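PDB 4ZA6: TetR family transcriptional regulator, which acts as a transcriptional repressor, probably through operator DNA, in the control of qsdA and so of quorum-sensing signal degradation in Rhodococcus erythropolis. Local coordinates for residues A[109-114]-A[153-158]; A[88-91]-A[95-98]; A[24-29]-A[38-43]. One frame throughout, in Å; residues are numbered along the deposited sequence.

Contact 1: A[109-114]-A[153-158]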
loop_
_atom_site.group_PDB
_atom_site.type_symbol
_atom_site.label_atom_id
_atom_site.label_comp_id
_atom_site.label_asym_id
_atom_site.label_seq_id
_atom_site.Cartn_x
_atom_site.Cartn_y
_atom_site.Cartn_z
ATOM N N LEU A 109 3.624 9.234 -4.374
ATOM C CA LEU A 109 3.566 8.504 -3.093
ATOM C C LEU A 109 3.494 6.967 -3.227
ATOM O O LEU A 109 4.067 6.243 -2.411
ATOM C CB LEU A 109 2.367 9.017 -2.268
ATOM C CG LEU A 109 2.407 10.480 -1.844
ATOM C CD1 LEU A 109 1.162 10.838 -1.070
ATOM C CD2 LEU A 109 3.631 10.784 -1.007
ATOM N N ALA A 110 2.797 6.483 -4.262
ATOM C CA ALA A 110 2.575 5.055 -4.491
ATOM C C ALA A 110 3.591 4.331 -5.357
ATOM O O ALA A 110 3.809 3.145 -5.148
ATOM C CB ALA A 110 1.188 4.842 -5.073
ATOM N N MET A 111 4.110 4.986 -6.402
ATOM C CA MET A 111 4.956 4.293 -7.391
ATOM C C MET A 111 6.406 4.699 -7.475
ATOM O O MET A 111 7.145 4.200 -8.314
ATOM C CB MET A 111 4.264 4.276 -8.751
ATOM C CG MET A 111 3.125 3.277 -8.777
ATOM S SD MET A 111 2.069 3.497 -10.186
ATOM C CE MET A 111 1.055 4.947 -9.660
ATOM N N MET A 112 6.815 5.577 -6.581
ATOM C CA MET A 112 8.183 6.011 -6.410
ATOM C C MET A 112 8.586 5.425 -5.059
ATOM O O MET A 112 7.708 5.369 -4.180
ATOM C CB MET A 112 8.232 7.551 -6.326
ATOM C CG MET A 112 9.620 8.109 -6.301
ATOM S SD MET A 112 9.680 9.885 -6.137
ATOM C CE MET A 112 9.431 10.095 -4.320
ATOM N N PRO A 113 9.868 5.048 -4.799
ATOM C CA PRO A 113 10.216 4.592 -3.445
ATOM C C PRO A 113 9.782 5.620 -2.394
ATOM O O PRO A 113 9.809 6.819 -2.646
ATOM C CB PRO A 113 11.735 4.446 -3.512
ATOM C CG PRO A 113 11.985 4.052 -4.934
ATOM C CD PRO A 113 11.044 4.968 -5.690
ATOM N N GLY A 114 9.214 5.128 -1.306
ATOM C CA GLY A 114 8.683 5.971 -0.240
ATOM C C GLY A 114 7.907 5.122 0.739
ATOM O O GLY A 114 8.062 3.899 0.745
ATOM N N ILE A 153 6.733 -4.541 -9.377
ATOM C CA ILE A 153 6.151 -5.099 -10.612
ATOM C C ILE A 153 4.663 -4.985 -10.650
ATOM O O ILE A 153 4.114 -4.910 -11.740
ATOM C CB ILE A 153 6.572 -6.555 -10.992
ATOM C CG1 ILE A 153 6.231 -7.608 -9.922
ATOM C CG2 ILE A 153 7.953 -6.626 -11.551
ATOM C CD1 ILE A 153 6.692 -8.943 -10.161
ATOM N N CYS A 154 4.010 -5.026 -9.472
ATOM C CA CYS A 154 2.559 -4.994 -9.314
ATOM C C CYS A 154 1.942 -3.643 -9.279
ATOM O O CYS A 154 0.853 -3.485 -9.826
ATOM C CB CYS A 154 2.134 -5.805 -8.094
ATOM S SG CYS A 154 2.467 -7.573 -8.252
ATOM N N ASP A 155 2.546 -2.696 -8.536
ATOM C CA ASP A 155 1.899 -1.415 -8.340
ATOM C C ASP A 155 1.536 -0.595 -9.587
ATOM O O ASP A 155 0.419 -0.041 -9.633
ATOM C CB ASP A 155 2.493 -0.616 -7.197
ATOM C CG ASP A 155 3.938 -0.193 -7.329
ATOM O OD1 ASP A 155 4.505 -0.296 -8.469
ATOM O OD2 ASP A 155 4.505 0.267 -6.311
ATOM N N VAL A 156 2.383 -0.637 -10.644
ATOM C CA VAL A 156 2.074 0.080 -11.897
ATOM C C VAL A 156 0.841 -0.500 -12.597
ATOM O O VAL A 156 0.188 0.202 -13.370
ATOM C CB VAL A 156 3.289 0.269 -12.862
ATOM C CG1 VAL A 156 4.294 1.268 -12.276
ATOM C CG2 VAL A 156 3.965 -1.064 -13.172
ATOM N N HIS A 157 0.537 -1.796 -12.333
ATOM C CA HIS A 157 -0.622 -2.475 -12.914
ATOM C C HIS A 157 -1.844 -2.162 -12.098
ATOM O O HIS A 157 -2.894 -1.849 -12.675
ATOM C CB HIS A 157 -0.392 -3.990 -13.046
ATOM C CG HIS A 157 0.601 -4.323 -14.107
ATOM N ND1 HIS A 157 0.298 -4.180 -15.440
ATOM C CD2 HIS A 157 1.886 -4.721 -13.994
ATOM C CE1 HIS A 157 1.391 -4.521 -16.097
ATOM N NE2 HIS A 157 2.362 -4.874 -15.273
ATOM N N LEU A 158 -1.728 -2.229 -10.754
ATOM C CA LEU A 158 -2.855 -1.865 -9.891
ATOM C C LEU A 158 -3.353 -0.461 -10.215
ATOM O O LEU A 158 -4.563 -0.237 -10.318
ATOM C CB LEU A 158 -2.453 -1.977 -8.418
ATOM C CG LEU A 158 -3.484 -1.547 -7.376
ATOM C CD1 LEU A 158 -4.848 -2.238 -7.583
ATOM C CD2 LEU A 158 -2.946 -1.761 -5.976
#
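Met111, in the last turn of helix 103-111, and Asp155, near the end of helix 143-158, bring the two backbones closest, with Met111 CA 6.5 Å from Asp155 CA. The side chains of this pair run past each other in opposite directions, and Met111 CG sits over one face of the Asp155 carboxylate, nearly above its CG and 3.8 Å from Asp155 OD1. In Asp155 the CG lies between the backbone N and the carbonyl carbon (chi1 63°), which swings the carboxylate toward the end of helix 103-111. Further along Met111, its SD rests on Val156, 3.8 Å from CG1 of that residue. A bend at chi3 (-78°) then turns the methyl aside. Leu163 touches both Met111 and Val156, while Tyr159 packs against Ala110 and Met111.

The polar side is less comfortable. Ala110 O approaches Asp155 OD2 to 3.2 Å, yet both are acceptors and no bond joins them. Glu117 OE2 also comes near Asp155 OD2. An alanine in place of Asp155 takes away the carboxylate under Met111 CG and would probably open a gap beside the methionine, letting its chain shift.

Asp155 is buried, and a carbonyl at a helix C-terminus and a second carboxylate both face its OD2. Such surroundings would probably raise the proton affinity of Asp155 or Glu117; a shared proton would ease the crowding of acceptors, and the contact of Met111 with Val156 supplies the attraction.

Contact 2: A[88-91]-A[95-98]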
loop_
_atom_site.group_PDB
_atom_site.type_symbol
_atom_site.label_atom_id
_atom_site.label_comp_id
_atom_site.label_asym_id
_atom_site.label_seq_id
_atom_site.Cartn_x
_atom_site.Cartn_y
_atom_site.Cartn_z
ATOM N N SER A 88 -9.253 -4.849 -2.973
ATOM C CA SER A 88 -9.700 -3.983 -1.875
ATOM C C SER A 88 -9.301 -2.529 -2.171
ATOM O O SER A 88 -10.095 -1.614 -1.986
ATOM C CB SER A 88 -9.111 -4.444 -0.546
ATOM O OG SER A 88 -9.533 -3.576 0.490
ATOM N N VAL A 89 -8.097 -2.336 -2.677
ATOM C CA VAL A 89 -7.582 -1.021 -3.070
ATOM C C VAL A 89 -8.408 -0.473 -4.259
ATOM O O VAL A 89 -8.820 0.681 -4.223
ATOM C CB VAL A 89 -6.079 -1.074 -3.383
ATOM C CG1 VAL A 89 -5.592 0.235 -4.030
ATOM C CG2 VAL A 89 -5.276 -1.384 -2.128
ATOM N N GLU A 90 -8.684 -1.314 -5.272
ATOM C CA GLU A 90 -9.493 -0.935 -6.441
ATOM C C GLU A 90 -10.923 -0.455 -6.043
ATOM O O GLU A 90 -11.434 0.494 -6.639
ATOM C CB GLU A 90 -9.541 -2.113 -7.443
ATOM C CG GLU A 90 -10.276 -1.834 -8.746
ATOM C CD GLU A 90 -10.597 -3.068 -9.575
ATOM O OE1 GLU A 90 -10.918 -4.126 -8.984
ATOM O OE2 GLU A 90 -10.546 -2.970 -10.821
ATOM N N SER A 91 -11.541 -1.087 -5.021
ATOM C CA SER A 91 -12.894 -0.716 -4.581
ATOM C C SER A 91 -12.928 0.378 -3.500
ATOM O O SER A 91 -14.000 0.668 -2.959
ATOM C CB SER A 91 -13.667 -1.961 -4.142
ATOM O OG SER A 91 -13.176 -2.479 -2.914
ATOM N N LEU A 95 -9.779 6.284 -1.554
ATOM C CA LEU A 95 -8.658 6.378 -2.493
ATOM C C LEU A 95 -9.126 7.032 -3.786
ATOM O O LEU A 95 -8.476 7.959 -4.264
ATOM C CB LEU A 95 -8.015 5.013 -2.795
ATOM C CG LEU A 95 -6.820 5.098 -3.756
ATOM C CD1 LEU A 95 -5.686 5.928 -3.151
ATOM C CD2 LEU A 95 -6.347 3.737 -4.164
ATOM N N ARG A 96 -10.272 6.571 -4.315
ATOM C CA ARG A 96 -10.890 7.075 -5.545
ATOM C C ARG A 96 -11.064 8.590 -5.529
ATOM O O ARG A 96 -10.740 9.240 -6.519
ATOM C CB ARG A 96 -12.233 6.360 -5.810
ATOM C CG ARG A 96 -12.600 6.255 -7.287
ATOM C CD ARG A 96 -13.556 5.108 -7.554
ATOM N NE ARG A 96 -12.866 3.819 -7.668
ATOM C CZ ARG A 96 -12.411 3.301 -8.807
ATOM N NH1 ARG A 96 -12.561 3.959 -9.951
ATOM N NH2 ARG A 96 -11.798 2.121 -8.810
ATOM N N ALA A 97 -11.548 9.151 -4.399
ATOM C CA ALA A 97 -11.737 10.590 -4.210
ATOM C C ALA A 97 -10.392 11.308 -4.225
ATOM O O ALA A 97 -10.280 12.373 -4.822
ATOM C CB ALA A 97 -12.463 10.862 -2.888
ATOM N N LEU A 98 -9.369 10.711 -3.575
ATOM C CA LEU A 98 -8.016 11.256 -3.494
ATOM C C LEU A 98 -7.351 11.249 -4.864
ATOM O O LEU A 98 -6.842 12.283 -5.276
ATOM C CB LEU A 98 -7.179 10.469 -2.462
ATOM C CG LEU A 98 -5.730 10.933 -2.265
ATOM C CD1 LEU A 98 -5.639 12.076 -1.252
ATOM C CD2 LEU A 98 -4.832 9.771 -1.862
#
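Val89 and Leu95 make the apolar half of this contact, meeting through one methyl each: Val89 CG1 lies 3.6 Å from Leu95 CD2, the two side chains crossing at a slant. The leucine reaches over because its CG stands opposite the backbone N (chi1 -179°), and the same CD2 comes within 3.9 Å of Val89 O, so it sits against the backbone of helix 74-90 as well as its side chain. Tyr159 touches both residues, and Tyr18 and Phe106 also pack on Leu95.

The polar half is a single strong hydrogen bond. Arg96 NH2 donates to Glu90 O at 2.7 Å, and the N-H points almost straight at the oxygen (170°). The acceptor lies at the edge of the guanidinium, practically in its plane, and the donor in turn lies in the plane of the Glu90 carbonyl. The arginine chain, bent at chi3, thereby brings its end back to the Glu90 carbonyl, at the C-terminal end of helix 74-90.

Charge plays a looser part. Glu90 OE2 is 5.6 Å from Arg96 NH2, too far for a salt bridge, though the opposite charges probably favour each other. A bound methylpentanediol, probably from the crystallisation liquor, also lies beside the Arg96 side chain. Ser92, in the short link, hydrogen-bonds through OG to Leu95 N near the start of the following helix.

Taken together, this is a tight helix-loop-helix corner in the all-helical TetR-type C-terminal domain, its two helices joined by one methyl-methyl contact and, at the exposed Arg96, an arginine-to-carbonyl bond.

Contact 3: A[24-29]-A[38-43]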
loop_
_atom_site.group_PDB
_atom_site.type_symbol
_atom_site.label_atom_id
_atom_site.label_comp_id
_atom_site.label_asym_id
_atom_site.label_seq_id
_atom_site.Cartn_x
_atom_site.Cartn_y
_atom_site.Cartn_z
ATOM N N LEU A 24 -6.104 16.978 2.362
ATOM C CA LEU A 24 -5.254 17.173 3.543
ATOM C C LEU A 24 -4.755 18.613 3.685
ATOM O O LEU A 24 -3.600 18.913 3.377
ATOM C CB LEU A 24 -4.082 16.183 3.547
ATOM C CG LEU A 24 -3.666 15.642 4.897
ATOM C CD1 LEU A 24 -4.643 14.560 5.350
ATOM C CD2 LEU A 24 -2.272 15.036 4.817
ATOM N N ASP A 25 -5.611 19.484 4.213
ATOM C CA ASP A 25 -5.320 20.895 4.424
ATOM C C ASP A 25 -4.542 21.036 5.720
ATOM O O ASP A 25 -5.104 20.823 6.790
ATOM C CB ASP A 25 -6.640 21.684 4.490
ATOM C CG ASP A 25 -6.497 23.193 4.444
ATOM O OD1 ASP A 25 -5.679 23.737 5.215
ATOM O OD2 ASP A 25 -7.240 23.834 3.674
ATOM N N MET A 26 -3.237 21.365 5.613
ATOM C CA MET A 26 -2.305 21.501 6.739
ATOM C C MET A 26 -2.690 22.582 7.733
ATOM O O MET A 26 -2.456 22.413 8.933
ATOM C CB MET A 26 -0.844 21.614 6.275
ATOM C CG MET A 26 -0.325 20.387 5.552
ATOM S SD MET A 26 -0.493 18.799 6.447
ATOM C CE MET A 26 1.160 18.578 7.024
ATOM N N SER A 27 -3.377 23.639 7.265
ATOM C CA SER A 27 -3.874 24.708 8.128
ATOM C C SER A 27 -5.074 24.215 8.945
ATOM O O SER A 27 -5.127 24.461 10.155
ATOM C CB SER A 27 -4.231 25.947 7.312
ATOM O OG SER A 27 -3.071 26.728 7.083
ATOM N N LEU A 28 -6.023 23.496 8.281
ATOM C CA LEU A 28 -7.215 22.895 8.898
ATOM C C LEU A 28 -6.696 21.876 9.943
ATOM O O LEU A 28 -7.112 21.919 11.097
ATOM C CB LEU A 28 -8.020 22.159 7.811
ATOM C CG LEU A 28 -9.552 22.311 7.749
ATOM C CD1 LEU A 28 -10.034 22.298 6.305
ATOM C CD2 LEU A 28 -10.249 21.158 8.466
ATOM N N LEU A 29 -5.729 21.013 9.550
ATOM C CA LEU A 29 -5.122 20.023 10.449
ATOM C C LEU A 29 -4.488 20.673 11.692
ATOM O O LEU A 29 -4.794 20.254 12.818
ATOM C CB LEU A 29 -4.094 19.169 9.699
ATOM C CG LEU A 29 -3.348 18.060 10.479
ATOM C CD1 LEU A 29 -4.279 17.197 11.308
ATOM C CD2 LEU A 29 -2.665 17.151 9.524
ATOM N N ALA A 38 4.103 25.763 12.116
ATOM C CA ALA A 38 5.512 25.424 12.297
ATOM C C ALA A 38 5.666 24.163 13.163
ATOM O O ALA A 38 6.476 23.315 12.825
ATOM C CB ALA A 38 6.252 26.599 12.933
ATOM N N THR A 39 4.901 24.057 14.281
ATOM C CA THR A 39 4.896 22.898 15.187
ATOM C C THR A 39 4.444 21.640 14.405
ATOM O O THR A 39 5.090 20.580 14.493
ATOM C CB THR A 39 3.991 23.208 16.398
ATOM O OG1 THR A 39 4.593 24.249 17.160
ATOM C CG2 THR A 39 3.738 21.985 17.296
ATOM N N LEU A 40 3.348 21.771 13.624
ATOM C CA LEU A 40 2.846 20.665 12.801
ATOM C C LEU A 40 3.915 20.135 11.819
ATOM O O LEU A 40 4.138 18.922 11.781
ATOM C CB LEU A 40 1.538 21.033 12.068
ATOM C CG LEU A 40 0.957 19.921 11.159
ATOM C CD1 LEU A 40 0.555 18.689 11.978
ATOM C CD2 LEU A 40 -0.201 20.417 10.343
ATOM N N TYR A 41 4.607 21.039 11.074
ATOM C CA TYR A 41 5.672 20.660 10.124
ATOM C C TYR A 41 6.786 19.886 10.835
ATOM O O TYR A 41 7.243 18.859 10.326
ATOM C CB TYR A 41 6.253 21.884 9.372
ATOM C CG TYR A 41 7.463 21.524 8.529
ATOM C CD1 TYR A 41 7.316 20.949 7.271
ATOM C CD2 TYR A 41 8.756 21.699 9.017
ATOM C CE1 TYR A 41 8.423 20.559 6.517
ATOM C CE2 TYR A 41 9.872 21.309 8.276
ATOM C CZ TYR A 41 9.700 20.744 7.022
ATOM O OH TYR A 41 10.790 20.381 6.268
ATOM N N ARG A 42 7.204 20.377 12.025
ATOM C CA ARG A 42 8.223 19.759 12.874
ATOM C C ARG A 42 7.813 18.345 13.278
ATOM O O ARG A 42 8.665 17.453 13.327
ATOM C CB ARG A 42 8.453 20.624 14.114
ATOM C CG ARG A 42 9.823 20.454 14.761
ATOM C CD ARG A 42 10.152 21.570 15.745
ATOM N NE ARG A 42 9.180 21.669 16.838
ATOM C CZ ARG A 42 8.417 22.732 17.071
ATOM N NH1 ARG A 42 8.517 23.811 16.306
ATOM N NH2 ARG A 42 7.558 22.731 18.080
ATOM N N TRP A 43 6.504 18.123 13.508
ATOM C CA TRP A 43 5.978 16.820 13.914
ATOM C C TRP A 43 5.872 15.798 12.804
ATOM O O TRP A 43 6.222 14.645 13.023
ATOM C CB TRP A 43 4.595 16.972 14.576
ATOM C CG TRP A 43 4.598 17.587 15.958
ATOM C CD1 TRP A 43 5.672 18.047 16.664
ATOM C CD2 TRP A 43 3.441 17.859 16.762
ATOM N NE1 TRP A 43 5.259 18.552 17.880
ATOM C CE2 TRP A 43 3.895 18.436 17.970
ATOM C CE3 TRP A 43 2.064 17.637 16.591
ATOM C CZ2 TRP A 43 3.016 18.820 18.992
ATOM C CZ3 TRP A 43 1.197 17.998 17.614
ATOM C CH2 TRP A 43 1.677 18.551 18.811
#
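Leu40 pushes a single methyl, CD2, into the first turn of helix 26-33, over Met26 and Leu29. Its CG is anti to the backbone N (chi1 179°), and together with chi2 of 64° this points CD2 at that turn. There CD2 comes 3.3 Å from Met26 O, a snug fit of methyl against peptide oxygen, and 3.9 Å from Leu29 CG. Both Met26 and Leu29 cross Leu40 at about a right angle. The methionine folds back at chi2 and chi3, bringing Met26 CE to 4.0 Å from Leu40 CD2, so the methyl is held between thioether end, leucine branch and backbone.

The turn that receives it is fixed by Asp25, the N-cap: OD1 accepts from Leu28 N at 3.1 Å, from above the carboxylate plane, and more weakly from Ser27 N.

Helices 26-33 and 37-44 match the helix-turn-helix of TetR-family repressors, in which the second helix, here 37-44, would probably enter the DNA major groove. Behind the contact, Leu50 of helix 47-69 touches Met26 and Leu29, and Thr13 and Ala14 of helix 4-19 pack on Leu29, so the pair is backed by helices 47-69 and 4-19.

In the fold
Contact 3 belongs to the N-terminal, probably DNA-binding, helices, and contacts 1 and 2 to the TetR-type C-terminal domain; its centre is about 26 and 25 Å from theirs. It is also the buried one, all its touching residues apolar. Contact 1 is only partly buried and mixes methionine and valine with a buried aspartate, whereas contact 2, at the surface, adds to one methyl contact an arginine-to-carbonyl hydrogen bond, the one hydrogen bond across any of the three. Contacts 1 and 2 share no helix, but helix 93-101 leads into 103-111, and 74-90 packs on 143-158, Val89 CG1 lying 3.8 Å from Leu158 CD2. Tyr159 meets residues of both.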